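Side-chain contacts in TRAP dicarboxylate transporter, DctP subunit (Ochrobactrum anthropi, PDB 4P47), which probably captures a small organic acid in the periplasm and hands it to the membrane part of a TRAP transporter: residues T91-N94 / A95-S99; S100-K103 / A104-A107; G126-G129 / T130-K134; D313-T316 / A317-G320. All coordinates share one frame; numbering follows the deposited sequence.

Interaction 1 (T91-N94 / A95-S99)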
loop_
_atom_site.group_PDB
_atom_site.type_symbol
_atom_site.label_atom_id
_atom_site.label_comp_id
_atom_site.label_asym_id
_atom_site.label_seq_id
_atom_site.Cartn_x
_atom_site.Cartn_y
_atom_site.Cartn_z
ATOM N N THR A 91 3.602 8.940 -11.860
ATOM C CA THR A 91 2.443 8.327 -11.245
ATOM C C THR A 91 2.814 7.875 -9.844
ATOM O O THR A 91 4.002 7.825 -9.468
ATOM C CB THR A 91 1.899 7.160 -12.079
ATOM O OG1 THR A 91 0.595 6.794 -11.625
ATOM C CG2 THR A 91 2.799 5.956 -11.992
ATOM N N VAL A 92 1.793 7.573 -9.057
ATOM C CA VAL A 92 1.949 6.949 -7.754
ATOM C C VAL A 92 0.926 5.818 -7.648
ATOM O O VAL A 92 -0.225 5.981 -8.039
ATOM C CB VAL A 92 1.820 8.004 -6.608
ATOM C CG1 VAL A 92 0.489 8.772 -6.688
ATOM C CG2 VAL A 92 2.026 7.348 -5.259
ATOM N N MET A 93 1.355 4.654 -7.189
ATOM C CA MET A 93 0.444 3.501 -7.100
ATOM C C MET A 93 0.986 2.498 -6.113
ATOM O O MET A 93 2.145 2.557 -5.729
ATOM C CB MET A 93 0.298 2.803 -8.458
ATOM C CG MET A 93 1.586 2.130 -8.922
ATOM S SD MET A 93 1.440 1.348 -10.563
ATOM C CE MET A 93 1.410 2.824 -11.535
ATOM N N ASN A 94 0.152 1.545 -5.721
ATOM C CA ASN A 94 0.591 0.487 -4.824
ATOM C C ASN A 94 1.810 -0.214 -5.398
ATOM O O ASN A 94 1.809 -0.655 -6.562
ATOM C CB ASN A 94 -0.549 -0.516 -4.587
ATOM C CG ASN A 94 -1.639 0.030 -3.679
ATOM O OD1 ASN A 94 -1.519 1.083 -3.077
ATOM N ND2 ASN A 94 -2.742 -0.698 -3.601
ATOM N N ALA A 95 2.848 -0.349 -4.584
ATOM C CA ALA A 95 4.110 -0.851 -5.094
ATOM C C ALA A 95 4.067 -2.316 -5.514
ATOM O O ALA A 95 4.842 -2.737 -6.363
ATOM C CB ALA A 95 5.223 -0.616 -4.087
ATOM N N GLY A 96 3.149 -3.083 -4.954
ATOM C CA GLY A 96 3.024 -4.489 -5.311
ATOM C C GLY A 96 2.632 -4.683 -6.760
ATOM O O GLY A 96 2.884 -5.750 -7.333
ATOM N N ILE A 97 2.026 -3.673 -7.360
ATOM C CA ILE A 97 1.660 -3.746 -8.772
ATOM C C ILE A 97 2.907 -3.960 -9.652
ATOM O O ILE A 97 2.818 -4.524 -10.739
ATOM C CB ILE A 97 0.858 -2.505 -9.185
ATOM C CG1 ILE A 97 -0.447 -2.442 -8.390
ATOM C CG2 ILE A 97 0.572 -2.506 -10.711
ATOM C CD1 ILE A 97 -1.183 -1.103 -8.551
ATOM N N LEU A 98 4.061 -3.501 -9.177
ATOM C CA LEU A 98 5.299 -3.636 -9.937
ATOM C C LEU A 98 5.770 -5.065 -10.135
ATOM O O LEU A 98 6.628 -5.302 -10.980
ATOM C CB LEU A 98 6.424 -2.847 -9.277
ATOM C CG LEU A 98 6.369 -1.363 -9.607
ATOM C CD1 LEU A 98 7.107 -0.536 -8.587
ATOM C CD2 LEU A 98 6.932 -1.103 -10.999
ATOM N N SER A 99 5.242 -6.018 -9.373
ATOM C CA SER A 99 5.836 -7.356 -9.352
ATOM C C SER A 99 5.924 -8.025 -10.732
ATOM O O SER A 99 6.833 -8.823 -10.968
ATOM C CB SER A 99 5.115 -8.271 -8.359
ATOM O OG SER A 99 3.776 -8.517 -8.748
#

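Interaction 2 (S100-K103 / A104-A107)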
loop_
_atom_site.group_PDB
_atom_site.type_symbol
_atom_site.label_atom_id
_atom_site.label_comp_id
_atom_site.label_asym_id
_atom_site.label_seq_id
_atom_site.Cartn_x
_atom_site.Cartn_y
_atom_site.Cartn_z
ATOM N N SER A 100 4.998 -7.720 -11.641
ATOM C CA SER A 100 5.074 -8.307 -12.990
ATOM C C SER A 100 6.091 -7.568 -13.878
ATOM O O SER A 100 6.349 -7.970 -15.027
ATOM C CB SER A 100 3.696 -8.358 -13.643
ATOM O OG SER A 100 3.177 -7.075 -13.854
ATOM N N THR A 101 6.660 -6.491 -13.341
ATOM C CA THR A 101 7.746 -5.753 -13.975
ATOM C C THR A 101 9.103 -6.112 -13.344
ATOM O O THR A 101 10.099 -6.350 -14.046
ATOM C CB THR A 101 7.485 -4.234 -13.855
ATOM O OG1 THR A 101 6.278 -3.900 -14.555
ATOM C CG2 THR A 101 8.630 -3.451 -14.452
ATOM N N VAL A 102 9.135 -6.157 -12.018
ATOM C CA VAL A 102 10.311 -6.520 -11.249
ATOM C C VAL A 102 9.805 -7.413 -10.124
ATOM O O VAL A 102 9.153 -6.940 -9.197
ATOM C CB VAL A 102 11.015 -5.271 -10.672
ATOM C CG1 VAL A 102 12.080 -5.658 -9.653
ATOM C CG2 VAL A 102 11.599 -4.433 -11.796
ATOM N N LYS A 103 10.077 -8.708 -10.208
ATOM C CA LYS A 103 9.473 -9.668 -9.288
ATOM C C LYS A 103 9.769 -9.420 -7.812
ATOM O O LYS A 103 8.948 -9.770 -6.945
ATOM C CB LYS A 103 9.924 -11.085 -9.655
ATOM C CG LYS A 103 8.916 -11.817 -10.487
ATOM C CD LYS A 103 7.672 -12.151 -9.671
ATOM C CE LYS A 103 6.480 -12.350 -10.579
ATOM N NZ LYS A 103 6.832 -13.113 -11.812
ATOM N N ALA A 104 10.920 -8.829 -7.520
ATOM C CA ALA A 104 11.288 -8.558 -6.143
ATOM C C ALA A 104 10.226 -7.703 -5.442
ATOM O O ALA A 104 10.099 -7.810 -4.224
ATOM C CB ALA A 104 12.664 -7.905 -6.074
ATOM N N PHE A 105 9.511 -6.860 -6.186
ATOM C CA PHE A 105 8.487 -6.024 -5.570
ATOM C C PHE A 105 7.342 -6.835 -4.957
ATOM O O PHE A 105 6.591 -6.294 -4.146
ATOM C CB PHE A 105 7.958 -4.988 -6.552
ATOM C CG PHE A 105 8.786 -3.742 -6.605
ATOM C CD1 PHE A 105 9.882 -3.649 -7.455
ATOM C CD2 PHE A 105 8.489 -2.671 -5.801
ATOM C CE1 PHE A 105 10.654 -2.499 -7.498
ATOM C CE2 PHE A 105 9.272 -1.515 -5.849
ATOM C CZ PHE A 105 10.353 -1.441 -6.705
ATOM N N GLU A 106 7.197 -8.113 -5.286
ATOM C CA GLU A 106 6.210 -8.947 -4.603
ATOM C C GLU A 106 6.472 -9.018 -3.116
ATOM O O GLU A 106 5.550 -9.284 -2.332
ATOM C CB GLU A 106 6.204 -10.336 -5.230
ATOM C CG GLU A 106 5.188 -11.304 -4.691
ATOM C CD GLU A 106 5.160 -12.579 -5.495
ATOM O OE1 GLU A 106 6.156 -13.344 -5.428
ATOM O OE2 GLU A 106 4.165 -12.810 -6.195
ATOM N N ALA A 107 7.701 -8.719 -2.706
ATOM C CA ALA A 107 8.017 -8.723 -1.285
ATOM C C ALA A 107 7.107 -7.764 -0.493
ATOM O O ALA A 107 6.804 -8.020 0.670
ATOM C CB ALA A 107 9.504 -8.381 -1.034
#

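Interaction 3 (G126-G129 / T130-K134)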
loop_
_atom_site.group_PDB
_atom_site.type_symbol
_atom_site.label_atom_id
_atom_site.label_comp_id
_atom_site.label_asym_id
_atom_site.label_seq_id
_atom_site.Cartn_x
_atom_site.Cartn_y
_atom_site.Cartn_z
ATOM N N GLY A 126 14.431 2.625 4.216
ATOM C CA GLY A 126 15.761 2.068 4.404
ATOM C C GLY A 126 16.199 1.163 3.268
ATOM O O GLY A 126 15.669 1.219 2.164
ATOM N N PRO A 127 17.201 0.322 3.516
ATOM C CA PRO A 127 17.796 -0.487 2.460
ATOM C C PRO A 127 16.779 -1.363 1.715
ATOM O O PRO A 127 16.892 -1.523 0.495
ATOM C CB PRO A 127 18.841 -1.322 3.220
ATOM C CG PRO A 127 19.243 -0.416 4.340
ATOM C CD PRO A 127 17.973 0.240 4.766
ATOM N N PHE A 128 15.796 -1.923 2.414
ATOM C CA PHE A 128 14.824 -2.766 1.736
ATOM C C PHE A 128 14.148 -2.011 0.584
ATOM O O PHE A 128 14.135 -2.454 -0.570
ATOM C CB PHE A 128 13.772 -3.266 2.716
ATOM C CG PHE A 128 12.604 -3.940 2.047
ATOM C CD1 PHE A 128 12.755 -5.166 1.413
ATOM C CD2 PHE A 128 11.355 -3.351 2.050
ATOM C CE1 PHE A 128 11.682 -5.778 0.794
ATOM C CE2 PHE A 128 10.278 -3.962 1.451
ATOM C CZ PHE A 128 10.438 -5.171 0.815
ATOM N N GLY A 129 13.576 -0.854 0.892
ATOM C CA GLY A 129 12.888 -0.087 -0.135
ATOM C C GLY A 129 13.830 0.466 -1.186
ATOM O O GLY A 129 13.499 0.552 -2.373
ATOM N N THR A 130 15.011 0.885 -0.741
ATOM C CA THR A 130 15.993 1.480 -1.623
ATOM C C THR A 130 16.522 0.480 -2.640
ATOM O O THR A 130 16.635 0.772 -3.828
ATOM C CB THR A 130 17.122 2.090 -0.795
ATOM O OG1 THR A 130 16.567 3.099 0.065
ATOM C CG2 THR A 130 18.199 2.712 -1.692
ATOM N N ASN A 131 16.795 -0.732 -2.187
ATOM C CA ASN A 131 17.298 -1.758 -3.078
ATOM C C ASN A 131 16.248 -2.243 -4.071
ATOM O O ASN A 131 16.580 -2.632 -5.182
ATOM C CB ASN A 131 17.913 -2.918 -2.276
ATOM C CG ASN A 131 19.229 -2.541 -1.647
ATOM O OD1 ASN A 131 19.892 -1.625 -2.104
ATOM N ND2 ASN A 131 19.607 -3.241 -0.587
ATOM N N LEU A 132 14.978 -2.183 -3.697
ATOM C CA LEU A 132 13.942 -2.460 -4.668
ATOM C C LEU A 132 13.982 -1.411 -5.777
ATOM O O LEU A 132 13.928 -1.749 -6.959
ATOM C CB LEU A 132 12.556 -2.475 -4.020
ATOM C CG LEU A 132 12.204 -3.716 -3.191
ATOM C CD1 LEU A 132 10.859 -3.538 -2.541
ATOM C CD2 LEU A 132 12.216 -4.957 -4.065
ATOM N N MET A 133 14.061 -0.137 -5.406
ATOM C CA MET A 133 14.047 0.939 -6.407
ATOM C C MET A 133 15.204 0.871 -7.381
ATOM O O MET A 133 15.084 1.274 -8.525
ATOM C CB MET A 133 14.018 2.308 -5.722
ATOM C CG MET A 133 12.704 2.580 -5.049
ATOM S SD MET A 133 12.462 4.291 -4.599
ATOM C CE MET A 133 13.885 4.568 -3.563
ATOM N N LYS A 134 16.339 0.353 -6.936
ATOM C CA LYS A 134 17.483 0.203 -7.821
ATOM C C LYS A 134 17.233 -0.713 -9.014
ATOM O O LYS A 134 17.929 -0.648 -10.016
ATOM C CB LYS A 134 18.703 -0.267 -7.021
ATOM C CG LYS A 134 19.214 0.828 -6.096
ATOM C CD LYS A 134 20.718 0.773 -5.871
ATOM C CE LYS A 134 21.076 -0.042 -4.650
ATOM N NZ LYS A 134 22.527 0.118 -4.307
#

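Interaction 4 (D313-T316 / A317-G320)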
loop_
_atom_site.group_PDB
_atom_site.type_symbol
_atom_site.label_atom_id
_atom_site.label_comp_id
_atom_site.label_asym_id
_atom_site.label_seq_id
_atom_site.Cartn_x
_atom_site.Cartn_y
_atom_site.Cartn_z
ATOM N N ASP A 313 6.553 -19.092 2.371
ATOM C CA ASP A 313 7.938 -19.352 1.991
ATOM C C ASP A 313 8.071 -19.745 0.513
ATOM O O ASP A 313 9.152 -19.649 -0.060
ATOM C CB ASP A 313 8.553 -20.467 2.864
ATOM C CG ASP A 313 9.000 -19.972 4.240
ATOM O OD1 ASP A 313 9.208 -18.756 4.454
ATOM O OD2 ASP A 313 9.137 -20.846 5.125
ATOM N N LYS A 314 6.981 -20.177 -0.113
ATOM C CA LYS A 314 7.014 -20.597 -1.513
ATOM C C LYS A 314 7.333 -19.458 -2.478
ATOM O O LYS A 314 7.766 -19.703 -3.599
ATOM C CB LYS A 314 5.667 -21.214 -1.915
ATOM C CG LYS A 314 4.529 -20.191 -2.195
ATOM C CD LYS A 314 3.261 -20.857 -2.718
ATOM C CE LYS A 314 2.663 -21.826 -1.693
ATOM N NZ LYS A 314 1.407 -22.493 -2.177
ATOM N N PHE A 315 7.108 -18.224 -2.055
ATOM C CA PHE A 315 7.399 -17.069 -2.911
ATOM C C PHE A 315 8.848 -16.601 -2.853
ATOM O O PHE A 315 9.267 -15.739 -3.639
ATOM C CB PHE A 315 6.479 -15.899 -2.563
ATOM C CG PHE A 315 5.033 -16.234 -2.721
ATOM C CD1 PHE A 315 4.490 -16.403 -3.982
ATOM C CD2 PHE A 315 4.227 -16.437 -1.617
ATOM C CE1 PHE A 315 3.152 -16.761 -4.132
ATOM C CE2 PHE A 315 2.884 -16.796 -1.769
ATOM C CZ PHE A 315 2.358 -16.951 -3.021
ATOM N N THR A 316 9.621 -17.146 -1.918
ATOM C CA THR A 316 10.972 -16.652 -1.709
ATOM C C THR A 316 11.844 -16.887 -2.937
ATOM O O THR A 316 12.663 -16.019 -3.277
ATOM C CB THR A 316 11.587 -17.274 -0.476
ATOM O OG1 THR A 316 10.895 -16.782 0.667
ATOM C CG2 THR A 316 13.106 -16.969 -0.361
ATOM N N ALA A 317 11.662 -18.004 -3.635
ATOM C CA ALA A 317 12.545 -18.326 -4.757
ATOM C C ALA A 317 12.372 -17.272 -5.841
ATOM O O ALA A 317 13.356 -16.805 -6.400
ATOM C CB ALA A 317 12.256 -19.726 -5.299
ATOM N N GLU A 318 11.139 -16.850 -6.113
ATOM C CA GLU A 318 10.945 -15.905 -7.222
ATOM C C GLU A 318 11.253 -14.466 -6.821
ATOM O O GLU A 318 11.759 -13.693 -7.628
ATOM C CB GLU A 318 9.545 -16.017 -7.836
ATOM C CG GLU A 318 8.430 -15.539 -6.937
ATOM C CD GLU A 318 7.058 -15.708 -7.572
ATOM O OE1 GLU A 318 6.979 -16.282 -8.674
ATOM O OE2 GLU A 318 6.055 -15.267 -6.974
ATOM N N ILE A 319 10.987 -14.116 -5.567
ATOM C CA ILE A 319 11.363 -12.806 -5.046
ATOM C C ILE A 319 12.893 -12.683 -4.997
ATOM O O ILE A 319 13.465 -11.656 -5.385
ATOM C CB ILE A 319 10.762 -12.567 -3.639
ATOM C CG1 ILE A 319 9.240 -12.405 -3.741
ATOM C CG2 ILE A 319 11.376 -11.329 -3.008
ATOM C CD1 ILE A 319 8.492 -12.467 -2.411
ATOM N N GLY A 320 13.535 -13.739 -4.512
ATOM C CA GLY A 320 14.979 -13.801 -4.375
ATOM C C GLY A 320 15.409 -13.811 -2.917
ATOM O O GLY A 320 14.963 -12.978 -2.121
HETATM O O HOH W 1 10.807 -20.465 -2.215
HETATM O O HOH W 2 8.932 -18.586 -5.821
#

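Interaction 1 (T91-N94 / A95-S99)
M93 and I97 supply the apolar part of this turn, where the strand 90-94 ends and a 3-10 segment begins. The sulfur does most of the touching: M93 SD lies 4.0 Å from I97 CG2, and the CB and CD1 atoms of I97 are almost as near. The two side chains cross at about a right angle. M93 reaches its partner because CG sits between its own backbone N and carbonyl carbon (chi1 67°), which brings the sulfur beside the branched isoleucine; the bend at chi3 then turns CE away from it. CD1 of I97 also comes within 4.1 Å of N94 CB. D76 of the helix 76-85 touches both M93 and I97.

The polar part is carried by the backbone. I97 N donates to N94 O at 3.1 Å with an N-H...O angle of 152°, the donor standing well above the carbonyl plane, and I97 CB rests 3.3 Å from the same oxygen. L98 N to A95 O, at 3.0 Å, repeats the i to i+3 spacing, as does S99 N to G96 O. On the strand side, M93 pairs with I241, and A95 still pairs with P239, both on the strand 229-245.

N94 turns its amide away from I97, and OD1 accepts from Q240 NE2, which suits a polar residue at a strand end. A95 is buried with only a methyl to place. The chemistry implies a change of bonding partner: the carbonyl of N94, at the last strand position, is taken up by the first 3-10 turn, while sulfur and methyl groups fill the inside of the bend.

Interaction 2 (S100-K103 / A104-A107)
The ring of F105 meets V102 at its edge: CG1 of V102 stands near the ring plane, 3.7 Å from F105 CD1, and V102 CB is nearly as close. V102 O also lies in the plane at that edge, 3.5 Å from F105 CB. V102 thus meets the ring edge-on, while L98 CD1 lies over one face and L132 CB over the opposite one. Valine suits the place because CG1, held opposite the backbone N (chi1 169°), projects a methyl group along the turn; the same methyl is 4.3 Å from A104 CB.

Two backbone bonds fix the 3-10 turn. F105 N donates to V102 O at 3.0 Å, and E106 N donates to K103 O at 2.9 Å with an N-H...O angle of 160°. Small, buried A104 packs against L132 of the helix 127-133.

The chains of K103 and E106 lie on the same side of the turn, yet K103 NZ stays 6.2 Å from E106 OE2. E106, extended beyond CG, reaches I319 and the carboxylate of E318. Any K103-E106 attraction is probably weak; the bonds seen in the turn are the two i to i+3 ones, with the apolar V102-F105 edge beside them.

Interaction 3 (G126-G129 / T130-K134)
L132 lies across one turn of helix from F128, and its side chain can be followed outward. CB passes 3.6 Å from G129 O. CG, set beside the backbone N and opposite the carbonyl carbon (chi1 -76°), comes 3.5 Å from F128 O. The methyl CD1 at the tip then sits over one face of the F128 ring, 4.2 Å from its centroid and 26° off the normal, a CH-pi contact whose closest ring atom is CZ. Leucine suits the place because its branch delivers a methyl group to the aromatic face, while F128 also packs against T323 and L327 of the helix 321-336.

Behind this pair, T130 takes hold of the first turn. Its backbone N and its hydroxyl OG1 both donate to G126 O, each at 3.0 Å, the N-H lying nearly along the C=O axis and the hydroxyl well above the carbonyl plane. N131 N follows with a bond of 2.8 Å to P127 O, and M133 N donates to G129 O, which also accepts from Y146 OH.

G126 is the N-cap and P127 the first helical residue, a place where proline's missing N-H costs no helical bond. Successive i to i+4 bonds then mark the opening turns of a regular alpha helix, here the short helix 127-133.

Interaction 4 (D313-T316 / A317-G320)
F315 and I319 meet through backbone and side chain together. I319 N donates to F315 O at 3.1 Å, an almost straight bond of 167°, and E318 N adds a weak one to the same oxygen. I319 CD1 packs on F315 CB, and I319 CG1, 3.3 Å from F315 O, covers that carbonyl together with CB. E318 runs side by side with F315: OE2 approaches the ring edge, 3.6 Å from F315 CD1, with carboxylate and ring planes 34° apart, and also lies close to the carboxylate of E106. Its CG lies between backbone N and carbonyl carbon (chi1 69°), which brings the acid back along the helix to the phenylalanine. On one face of that ring, K314 CG stands over the centre, its methylenes giving an apolar cover while the ammonium group reaches onward.

T316 O receives G320 N at 2.7 Å, closing the short helix 316-319. G320 then leaves helical geometry with positive phi, a conformation easy for a residue without CB, and is also the N-cap of the helix 321-336. It is the joint where one helix ends and the next begins.

Earlier in the segment the turn is helical in shape but hydrated. One water donates to D313 O at 2.8 Å and accepts from A317 N at 3.0 Å; a second donates to K314 O at 2.7 Å and accepts from E318 N at 2.8 Å. Each is inserted between an i and i+4 pair that an unbroken helix would bond directly.

Further out, K309 forms a salt bridge with D313. P178, V179 and A182 pack on F315, and V324 touches T316 and I319.

Interaction 2 is the hub. Its F105 ring receives L98 of interaction 1 (L98 CD1 to F105 CE2, 3.6 Å) and the helix of interaction 3 (F105 CE1 to L132 O, 3.4 Å), while A107 CB lies 3.8 Å from F128 CZ. Towards interaction 4, E106 OE1 is 2.5 Å from E318 OE2, so close that the two acids probably share a proton. Interactions 1 and 4 do not touch, their nearest atoms being about 7 Å apart, and the centres of interactions 3 and 4 are about 17 Å apart. The C-terminus occupies the ligand pocket in this crystal; no contact residue is known to bind it; the contacts join the central sheet to later helices.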